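Hemin degrading factor (Pseudomonas aeruginosa, PDB 4MF9) binds heme and traffics it inside the cell, probably delivering it to the heme oxygenase HemO, and may also degrade heme itself. Local coordinates at residues A[86-91]-A[298-303]; A[241-246]-A[306-311]. All blocks are in the same frame, centred on the assembly; numbering follows the deposited sequence.

Contact 1 of 2, residues A[86-91]-A[298-303]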
ATOM      1  N   GLU A  86       6.776  -4.199   2.492  1.00 14.07           N
ATOM      2  CA  GLU A  86       7.465  -5.158   3.302  1.00 16.87           C
ATOM      3  C   GLU A  86       7.184  -4.972   4.773  1.00 17.83           C
ATOM      4  O   GLU A  86       6.980  -5.926   5.433  1.00 15.96           O
ATOM      5  CB  GLU A  86       8.935  -5.169   3.004  1.00 20.36           C
ATOM      6  CG  GLU A  86       9.706  -6.230   3.728  1.00 21.52           C
ATOM      7  CD  GLU A  86       9.342  -7.630   3.301  1.00 30.92           C
ATOM      8  OE1 GLU A  86       9.415  -8.522   4.113  1.00 35.24           O
ATOM      9  OE2 GLU A  86       9.000  -7.853   2.141  1.00 33.53           O
ATOM     10  N   HIS A  87       7.112  -3.727   5.242  1.00 12.46           N
ATOM     11  CA  HIS A  87       7.024  -3.488   6.692  1.00 15.02           C
ATOM     12  C   HIS A  87       5.707  -2.967   7.239  1.00 14.16           C
ATOM     13  O   HIS A  87       5.571  -2.780   8.449  1.00 14.70           O
ATOM     14  CB  HIS A  87       8.164  -2.578   7.140  1.00 14.53           C
ATOM     15  CG  HIS A  87       9.506  -3.187   6.918  1.00 13.98           C
ATOM     16  ND1 HIS A  87       9.899  -4.350   7.547  1.00 20.39           N
ATOM     17  CD2 HIS A  87      10.520  -2.837   6.096  1.00 16.73           C
ATOM     18  CE1 HIS A  87      11.112  -4.676   7.139  1.00 21.11           C
ATOM     19  NE2 HIS A  87      11.511  -3.772   6.261  1.00 21.19           N
ATOM     20  N   CYS A  88       4.736  -2.740   6.364  1.00 13.09           N
ATOM     21  CA  CYS A  88       3.473  -2.184   6.820  1.00 12.29           C
ATOM     22  C   CYS A  88       2.300  -2.689   6.002  1.00 11.06           C
ATOM     23  O   CYS A  88       2.329  -2.663   4.770  1.00  9.16           O
ATOM     24  CB  CYS A  88       3.530  -0.652   6.805  1.00  9.16           C
ATOM     25  SG  CYS A  88       2.179   0.154   7.672  1.00 11.09           S
ATOM     26  N   VAL A  89       1.272  -3.140   6.713  1.00 10.08           N
ATOM     27  CA  VAL A  89       0.048  -3.647   6.115  1.00 11.06           C
ATOM     28  C   VAL A  89      -1.136  -2.757   6.463  1.00 10.82           C
ATOM     29  O   VAL A  89      -1.389  -2.473   7.636  1.00 10.30           O
ATOM     30  CB  VAL A  89      -0.278  -5.056   6.639  1.00 11.60           C
ATOM     31  CG1 VAL A  89      -1.573  -5.544   6.027  1.00 12.34           C
ATOM     32  CG2 VAL A  89       0.873  -6.011   6.353  1.00 15.46           C
ATOM     33  N   HIS A  90      -1.871  -2.353   5.432  1.00  8.47           N
ATOM     34  CA  HIS A  90      -3.033  -1.484   5.561  1.00 10.71           C
ATOM     35  C   HIS A  90      -4.300  -2.292   5.194  1.00 11.15           C
ATOM     36  O   HIS A  90      -4.423  -2.785   4.065  1.00 10.39           O
ATOM     37  CB  HIS A  90      -2.823  -0.319   4.586  1.00  8.55           C
ATOM     38  CG  HIS A  90      -3.651   0.899   4.860  1.00 10.54           C
ATOM     39  ND1 HIS A  90      -5.023   0.916   4.747  1.00 11.95           N
ATOM     40  CD2 HIS A  90      -3.281   2.170   5.145  1.00  9.50           C
ATOM     41  CE1 HIS A  90      -5.469   2.138   4.986  1.00 11.41           C
ATOM     42  NE2 HIS A  90      -4.433   2.916   5.237  1.00 12.34           N
ATOM     43  N   GLU A  91      -5.231  -2.453   6.106  1.00 11.33           N
ATOM     44  CA  GLU A  91      -6.494  -3.115   5.846  1.00 11.79           C
ATOM     45  C   GLU A  91      -7.665  -2.214   6.087  1.00 12.89           C
ATOM     46  O   GLU A  91      -7.932  -1.841   7.194  1.00 13.24           O
ATOM     47  CB  GLU A  91      -6.674  -4.413   6.666  1.00 14.69           C
ATOM     48  CG  GLU A  91      -5.640  -5.450   6.425  1.00 15.86           C
ATOM     49  CD  GLU A  91      -5.741  -6.723   7.261  1.00 19.49           C
ATOM     50  OE1 GLU A  91      -6.685  -6.993   7.924  1.00 16.31           O
ATOM     51  OE2 GLU A  91      -4.833  -7.460   7.151  1.00 21.03           O
ATOM     52  N   LEU A 298      -4.099  -1.660  10.923  1.00 14.41           N
ATOM     53  CA  LEU A 298      -2.806  -1.305  10.403  1.00 15.50           C
ATOM     54  C   LEU A 298      -1.790  -2.123  11.161  1.00 15.03           C
ATOM     55  O   LEU A 298      -1.825  -2.137  12.343  1.00 16.29           O
ATOM     56  CB  LEU A 298      -2.578   0.201  10.584  1.00 10.84           C
ATOM     57  CG  LEU A 298      -1.237   0.752  10.129  1.00  9.93           C
ATOM     58  CD1 LEU A 298      -1.275   0.976   8.643  1.00  9.46           C
ATOM     59  CD2 LEU A 298      -0.766   2.007  10.859  1.00  9.54           C
ATOM     60  N   HIS A 299      -0.860  -2.735  10.477  1.00 11.38           N
ATOM     61  CA  HIS A 299       0.161  -3.541  11.114  1.00 13.15           C
ATOM     62  C   HIS A 299       1.531  -3.045  10.673  1.00 11.53           C
ATOM     63  O   HIS A 299       1.932  -3.232   9.516  1.00 12.92           O
ATOM     64  CB  HIS A 299      -0.053  -5.037  10.783  1.00 12.44           C
ATOM     65  CG  HIS A 299      -1.437  -5.527  11.087  1.00 11.31           C
ATOM     66  ND1 HIS A 299      -1.954  -5.570  12.364  1.00 14.76           N
ATOM     67  CD2 HIS A 299      -2.418  -5.994  10.274  1.00 15.69           C
ATOM     68  CE1 HIS A 299      -3.189  -6.038  12.328  1.00 15.83           C
ATOM     69  NE2 HIS A 299      -3.495  -6.300  11.068  1.00 20.97           N
ATOM     70  N   LEU A 300       2.242  -2.405  11.604  1.00 13.80           N
ATOM     71  CA  LEU A 300       3.534  -1.770  11.334  1.00 12.79           C
ATOM     72  C   LEU A 300       4.721  -2.456  12.033  1.00 15.72           C
ATOM     73  O   LEU A 300       4.840  -2.441  13.264  1.00 14.54           O
ATOM     74  CB  LEU A 300       3.476  -0.279  11.725  1.00 12.10           C
ATOM     75  CG  LEU A 300       4.782   0.518  11.702  1.00 14.95           C
ATOM     76  CD1 LEU A 300       5.380   0.565  10.304  1.00 13.40           C
ATOM     77  CD2 LEU A 300       4.602   1.930  12.264  1.00  9.95           C
ATOM     78  N   LYS A 301       5.637  -2.967  11.267  1.00 16.20           N
ATOM     79  CA  LYS A 301       6.807  -3.557  11.763  1.00 18.12           C
ATOM     80  C   LYS A 301       7.850  -2.466  12.072  1.00 16.13           C
ATOM     81  O   LYS A 301       8.688  -2.153  11.279  1.00 17.63           O
ATOM     82  CB  LYS A 301       7.308  -4.544  10.710  1.00 20.54           C
ATOM     83  CG  LYS A 301       8.352  -5.543  11.098  1.00 24.16           C
ATOM     84  CD  LYS A 301       8.263  -5.979  12.534  1.00 23.72           C
ATOM     85  CE  LYS A 301       7.754  -7.383  12.631  1.00 27.28           C
ATOM     86  NZ  LYS A 301       8.661  -8.233  11.869  1.00 28.19           N
ATOM     87  N   THR A 302       7.758  -1.915  13.271  1.00 15.89           N
ATOM     88  CA  THR A 302       8.608  -0.802  13.708  1.00 14.48           C
ATOM     89  C   THR A 302      10.103  -1.006  13.483  1.00 18.20           C
ATOM     90  O   THR A 302      10.833  -0.042  13.242  1.00 16.73           O
ATOM     91  CB  THR A 302       8.359  -0.448  15.184  1.00 17.02           C
ATOM     92  OG1 THR A 302       8.744  -1.549  16.033  1.00 15.70           O
ATOM     93  CG2 THR A 302       6.896  -0.136  15.386  1.00 15.86           C
ATOM     94  N   THR A 303      10.550  -2.259  13.529  1.00 16.86           N
ATOM     95  CA  THR A 303      11.968  -2.579  13.364  1.00 16.28           C
ATOM     96  C   THR A 303      12.455  -2.408  11.934  1.00 16.20           C
ATOM     97  O   THR A 303      13.658  -2.381  11.679  1.00 17.55           O
ATOM     98  CB  THR A 303      12.257  -4.017  13.817  1.00 16.52           C
ATOM     99  OG1 THR A 303      11.138  -4.843  13.478  1.00 20.11           O
ATOM    100  CG2 THR A 303      12.461  -4.058  15.326  1.00 20.65           C
TER
HETATM  101  O   HOH W   1      -6.177  -7.513  10.664  1.00 19.55           O
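Backbone hydrogen bonds between Val-89 and His-299 run both ways: Val-89 N donates to His-299 O (2.9 Å), and His-299 N returns a bond to Val-89 O. Two residues along, past the non-hydrogen-bonded pair Cys-88/Leu-300, Lys-301 N donates to His-87 O at 2.8 Å. CA-H...O contacts reinforce the antiparallel pairing, Cys-88 CA lying 3.3 Å from His-299 O.

Apolar contacts gather on the face that carries Cys-88, His-90, Leu-298 and Leu-300. With SG anti to the backbone N (chi1 -167°), Cys-88 sets its sulfur 3.7 Å from Leu-298 CD1, while its CB touches Leu-300 CD1. Val-89 and His-299 share the other face, their CB atoms 4.2 Å apart. Lys-301 CG makes an aliphatic contact at the edge of the His-87 ring.

A water bridges Glu-91 and His-299: it donates to Glu-91 OE1 and lies in the ring plane of His-299, 3.0 Å from NE2; ND1 of that ring is hydrogen-bonded to Asn-290.

The pair splices strand 88-93 to strand 296-301, joining the two HemS/ChuX domains in one antiparallel sheet, with strands 78-84 and 288-293 flanking it and strand 262-268 packed against Cys-88 and Leu-298.

Contact 2 of 2, residues A[241-246]-A[306-311]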
ATOM      1  N   GLU A 241      13.072  17.447   8.769  1.00 11.45           N
ATOM      2  CA  GLU A 241      13.901  17.104   9.908  1.00 11.93           C
ATOM      3  C   GLU A 241      13.784  15.647  10.265  1.00 11.29           C
ATOM      4  O   GLU A 241      12.732  15.191  10.380  1.00 10.52           O
ATOM      5  CB  GLU A 241      13.457  17.888  11.134  1.00 13.01           C
ATOM      6  CG  GLU A 241      13.359  19.380  10.985  1.00 17.32           C
ATOM      7  CD  GLU A 241      12.873  20.061  12.267  1.00 20.93           C
ATOM      8  OE1 GLU A 241      13.675  20.644  12.942  1.00 27.96           O
ATOM      9  OE2 GLU A 241      11.730  20.025  12.598  1.00 17.34           O
ATOM     10  N   ARG A 242      14.875  14.982  10.491  1.00 12.45           N
ATOM     11  CA  ARG A 242      14.852  13.591  10.972  1.00 13.01           C
ATOM     12  C   ARG A 242      14.373  13.469  12.415  1.00 14.92           C
ATOM     13  O   ARG A 242      14.702  14.263  13.221  1.00 13.00           O
ATOM     14  CB  ARG A 242      16.182  12.915  10.771  1.00 12.51           C
ATOM     15  CG  ARG A 242      16.129  11.428  10.474  1.00 16.70           C
ATOM     16  CD  ARG A 242      17.514  10.967  10.136  1.00 22.24           C
ATOM     17  NE  ARG A 242      17.665   9.567   9.914  1.00 24.01           N
ATOM     18  CZ  ARG A 242      18.272   8.750  10.745  1.00 27.22           C
ATOM     19  NH1 ARG A 242      18.742   9.217  11.856  1.00 33.70           N
ATOM     20  NH2 ARG A 242      18.388   7.474  10.495  1.00 25.99           N
ATOM     21  N   LEU A 243      13.600  12.444  12.682  1.00 11.34           N
ATOM     22  CA  LEU A 243      13.035  12.177  13.998  1.00 13.44           C
ATOM     23  C   LEU A 243      13.495  10.831  14.557  1.00 12.11           C
ATOM     24  O   LEU A 243      13.889   9.927  13.808  1.00 11.71           O
ATOM     25  CB  LEU A 243      11.509  12.178  13.929  1.00 11.84           C
ATOM     26  CG  LEU A 243      10.855  13.427  13.358  1.00 15.48           C
ATOM     27  CD1 LEU A 243       9.362  13.200  13.187  1.00 14.49           C
ATOM     28  CD2 LEU A 243      11.132  14.651  14.238  1.00 15.84           C
ATOM     29  N   ASP A 244      13.431  10.682  15.864  1.00 12.12           N
ATOM     30  CA  ASP A 244      13.770   9.416  16.464  1.00 13.45           C
ATOM     31  C   ASP A 244      12.748   8.390  15.930  1.00 10.54           C
ATOM     32  O   ASP A 244      11.632   8.620  15.972  1.00 11.57           O
ATOM     33  CB  ASP A 244      13.660   9.521  17.967  1.00 20.38           C
ATOM     34  CG  ASP A 244      14.012   8.239  18.653  1.00 19.99           C
ATOM     35  OD1 ASP A 244      15.144   8.127  19.089  1.00 27.46           O
ATOM     36  OD2 ASP A 244      13.162   7.392  18.745  1.00 21.67           O
ATOM     37  N   ASN A 245      13.220   7.281  15.430  1.00  9.49           N
ATOM     38  CA  ASN A 245      12.350   6.282  14.820  1.00 13.89           C
ATOM     39  C   ASN A 245      11.186   5.841  15.691  1.00 13.80           C
ATOM     40  O   ASN A 245      10.127   5.472  15.179  1.00 12.22           O
ATOM     41  CB  ASN A 245      13.167   5.073  14.384  1.00 11.31           C
ATOM     42  CG  ASN A 245      14.015   5.361  13.171  1.00 15.30           C
ATOM     43  OD1 ASN A 245      13.740   6.294  12.411  1.00 14.38           O
ATOM     44  ND2 ASN A 245      15.053   4.559  12.973  1.00 18.99           N
ATOM     45  N   GLY A 246      11.379   5.878  17.009  1.00 16.44           N
ATOM     46  CA  GLY A 246      10.352   5.422  17.928  1.00 12.24           C
ATOM     47  C   GLY A 246       9.226   6.419  18.101  1.00 14.46           C
ATOM     48  O   GLY A 246       8.215   6.117  18.725  1.00 13.41           O
ATOM     49  N   ALA A 306      13.950   2.551   9.052  1.00 15.85           N
ATOM     50  CA  ALA A 306      15.334   3.010   9.112  1.00 13.79           C
ATOM     51  C   ALA A 306      15.427   4.511   9.368  1.00 15.77           C
ATOM     52  O   ALA A 306      16.317   4.958  10.088  1.00 15.46           O
ATOM     53  CB  ALA A 306      16.068   2.659   7.855  1.00 15.66           C
ATOM     54  N   GLU A 307      14.537   5.286   8.744  1.00 13.61           N
ATOM     55  CA  GLU A 307      14.510   6.742   8.940  1.00 12.82           C
ATOM     56  C   GLU A 307      13.087   7.244   9.079  1.00 12.12           C
ATOM     57  O   GLU A 307      12.155   6.705   8.467  1.00 11.70           O
ATOM     58  CB  GLU A 307      15.144   7.489   7.768  1.00 17.82           C
ATOM     59  CG  GLU A 307      16.467   6.967   7.289  1.00 22.33           C
ATOM     60  CD  GLU A 307      16.883   7.590   5.969  1.00 19.48           C
ATOM     61  OE1 GLU A 307      16.580   8.789   5.730  1.00 18.84           O
ATOM     62  OE2 GLU A 307      17.521   6.872   5.175  1.00 22.90           O
ATOM     63  N   LEU A 308      12.936   8.297   9.872  1.00  9.69           N
ATOM     64  CA  LEU A 308      11.645   8.912  10.124  1.00  8.67           C
ATOM     65  C   LEU A 308      11.818  10.422   9.991  1.00 11.80           C
ATOM     66  O   LEU A 308      12.659  11.026  10.684  1.00 10.84           O
ATOM     67  CB  LEU A 308      11.159   8.574  11.540  1.00  8.57           C
ATOM     68  CG  LEU A 308       9.768   9.161  11.784  1.00 12.73           C
ATOM     69  CD1 LEU A 308       8.764   8.569  10.752  1.00 10.84           C
ATOM     70  CD2 LEU A 308       9.305   8.945  13.206  1.00  7.65           C
ATOM     71  N   TRP A 309      11.037  11.030   9.100  1.00  9.77           N
ATOM     72  CA  TRP A 309      11.170  12.459   8.817  1.00  9.85           C
ATOM     73  C   TRP A 309       9.873  13.212   9.032  1.00 10.28           C
ATOM     74  O   TRP A 309       8.792  12.727   8.663  1.00  9.81           O
ATOM     75  CB  TRP A 309      11.579  12.651   7.354  1.00  9.42           C
ATOM     76  CG  TRP A 309      12.967  12.239   7.057  1.00  8.26           C
ATOM     77  CD1 TRP A 309      13.409  10.979   6.766  1.00  8.05           C
ATOM     78  CD2 TRP A 309      14.107  13.094   6.999  1.00 11.44           C
ATOM     79  NE1 TRP A 309      14.762  10.998   6.544  1.00 10.94           N
ATOM     80  CE2 TRP A 309      15.214  12.288   6.674  1.00 11.71           C
ATOM     81  CE3 TRP A 309      14.301  14.469   7.192  1.00 10.49           C
ATOM     82  CZ2 TRP A 309      16.502  12.812   6.544  1.00 14.19           C
ATOM     83  CZ3 TRP A 309      15.572  14.985   7.053  1.00 13.68           C
ATOM     84  CH2 TRP A 309      16.660  14.161   6.734  1.00 14.00           C
ATOM     85  N   ARG A 310       9.981  14.389   9.615  1.00  8.70           N
ATOM     86  CA  ARG A 310       8.950  15.373   9.567  1.00  9.82           C
ATOM     87  C   ARG A 310       9.171  16.232   8.295  1.00  9.31           C
ATOM     88  O   ARG A 310      10.204  16.729   8.107  1.00  9.55           O
ATOM     89  CB  ARG A 310       8.933  16.270  10.795  1.00  6.45           C
ATOM     90  CG  ARG A 310       8.060  17.482  10.739  1.00 12.67           C
ATOM     91  CD  ARG A 310       7.873  18.198  12.099  1.00 14.92           C
ATOM     92  NE  ARG A 310       9.121  18.388  12.812  1.00 13.34           N
ATOM     93  CZ  ARG A 310       9.340  18.065  14.077  1.00 20.22           C
ATOM     94  NH1 ARG A 310       8.386  17.524  14.819  1.00 16.95           N
ATOM     95  NH2 ARG A 310      10.505  18.314  14.613  1.00 17.67           N
ATOM     96  N   VAL A 311       8.158  16.386   7.477  1.00 10.90           N
ATOM     97  CA  VAL A 311       8.344  17.083   6.198  1.00  8.49           C
ATOM     98  C   VAL A 311       7.297  18.170   6.044  1.00 11.81           C
ATOM     99  O   VAL A 311       6.133  17.953   6.393  1.00 11.86           O
ATOM    100  CB  VAL A 311       8.215  16.107   5.009  1.00 10.70           C
ATOM    101  CG1 VAL A 311       8.514  16.815   3.670  1.00  9.86           C
ATOM    102  CG2 VAL A 311       9.143  14.917   5.192  1.00  8.87           C
TER
HETATM  103  O   HOH W   2      14.892   8.622  11.801  1.00 12.09           O
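Glu-241 turns CG anti to its carbonyl carbon (chi1 -53°) and then runs extended, whereas Arg-310 leaves the backbone extended and bends only at chi3 (47°); the two chains thus lie side by side, pointing the same way. Arg-310 presents NE and NH2 together to one oxygen, Glu-241 OE2, at 3.1 and 2.9 Å. Both nitrogens approach from the same face of the carboxylate, NE on the anti side and NH2 from well above the plane, and the two flat groups are turned 47° apart. Arg-312 forms a further salt bridge to OE2, and the C-terminal helix region takes Arg-310 NH1 through the carbonyls of Ala-354 and Phe-357. Leu-243 CD2 lies over one face of the guanidinium.

On the opposite face of the sheet, Arg-242 spreads its aliphatic chain across Trp-309: CB stands 4.0 Å from the centroid of the six-membered ring, almost on its normal, a CH-pi contact. The indole is pinned at its edge, where NE1 donates in the ring plane to the anti lone pair of Glu-307 OE1 (3.0 Å).

Strand 240-243 is an outermost strand of its antiparallel sheet, held to strand 307-313 by reciprocal bonds between the backbones of Glu-241 and Arg-310. At the start of strand 307-313, Ala-306 and Glu-307 both face Phe-326 in a classic beta bulge.

Further along the chain from Leu-243, Asn-245 ND2 donates to Ala-306 O at 3.2 Å, in its own amide plane but from above that of the carbonyl. A water accepts from Leu-308 N and lies 2.7 Å from Asn-245 OD1 and 2.6 Å from Leu-243 O. Asp-244 OD2 accepts from Gly-246 N, a capping bond at the turn into helix 247-258.

How the contacts relate
Contacts 1 and 2 use adjoining segments, 298-303 and 306-311, in different sheets: strand 296-301 pairs in contact 1 within one antiparallel sheet, and strand 307-313 pairs in contact 2 within the other. The contact centres are 16 Å apart, and the segments alternate along the chain. Contact 1 joins the two HemS/ChuX domains, while contact 2 lies within the second and fastens a sheet edge. Neither supplies a heme ligand: the side chains of His-90 and Trp-309 come within about 12 and 11 Å of the heme, and that of Trp-309 about 8 Å from that of heme-binding Arg-228, so both contacts lie outside the first shell of the heme.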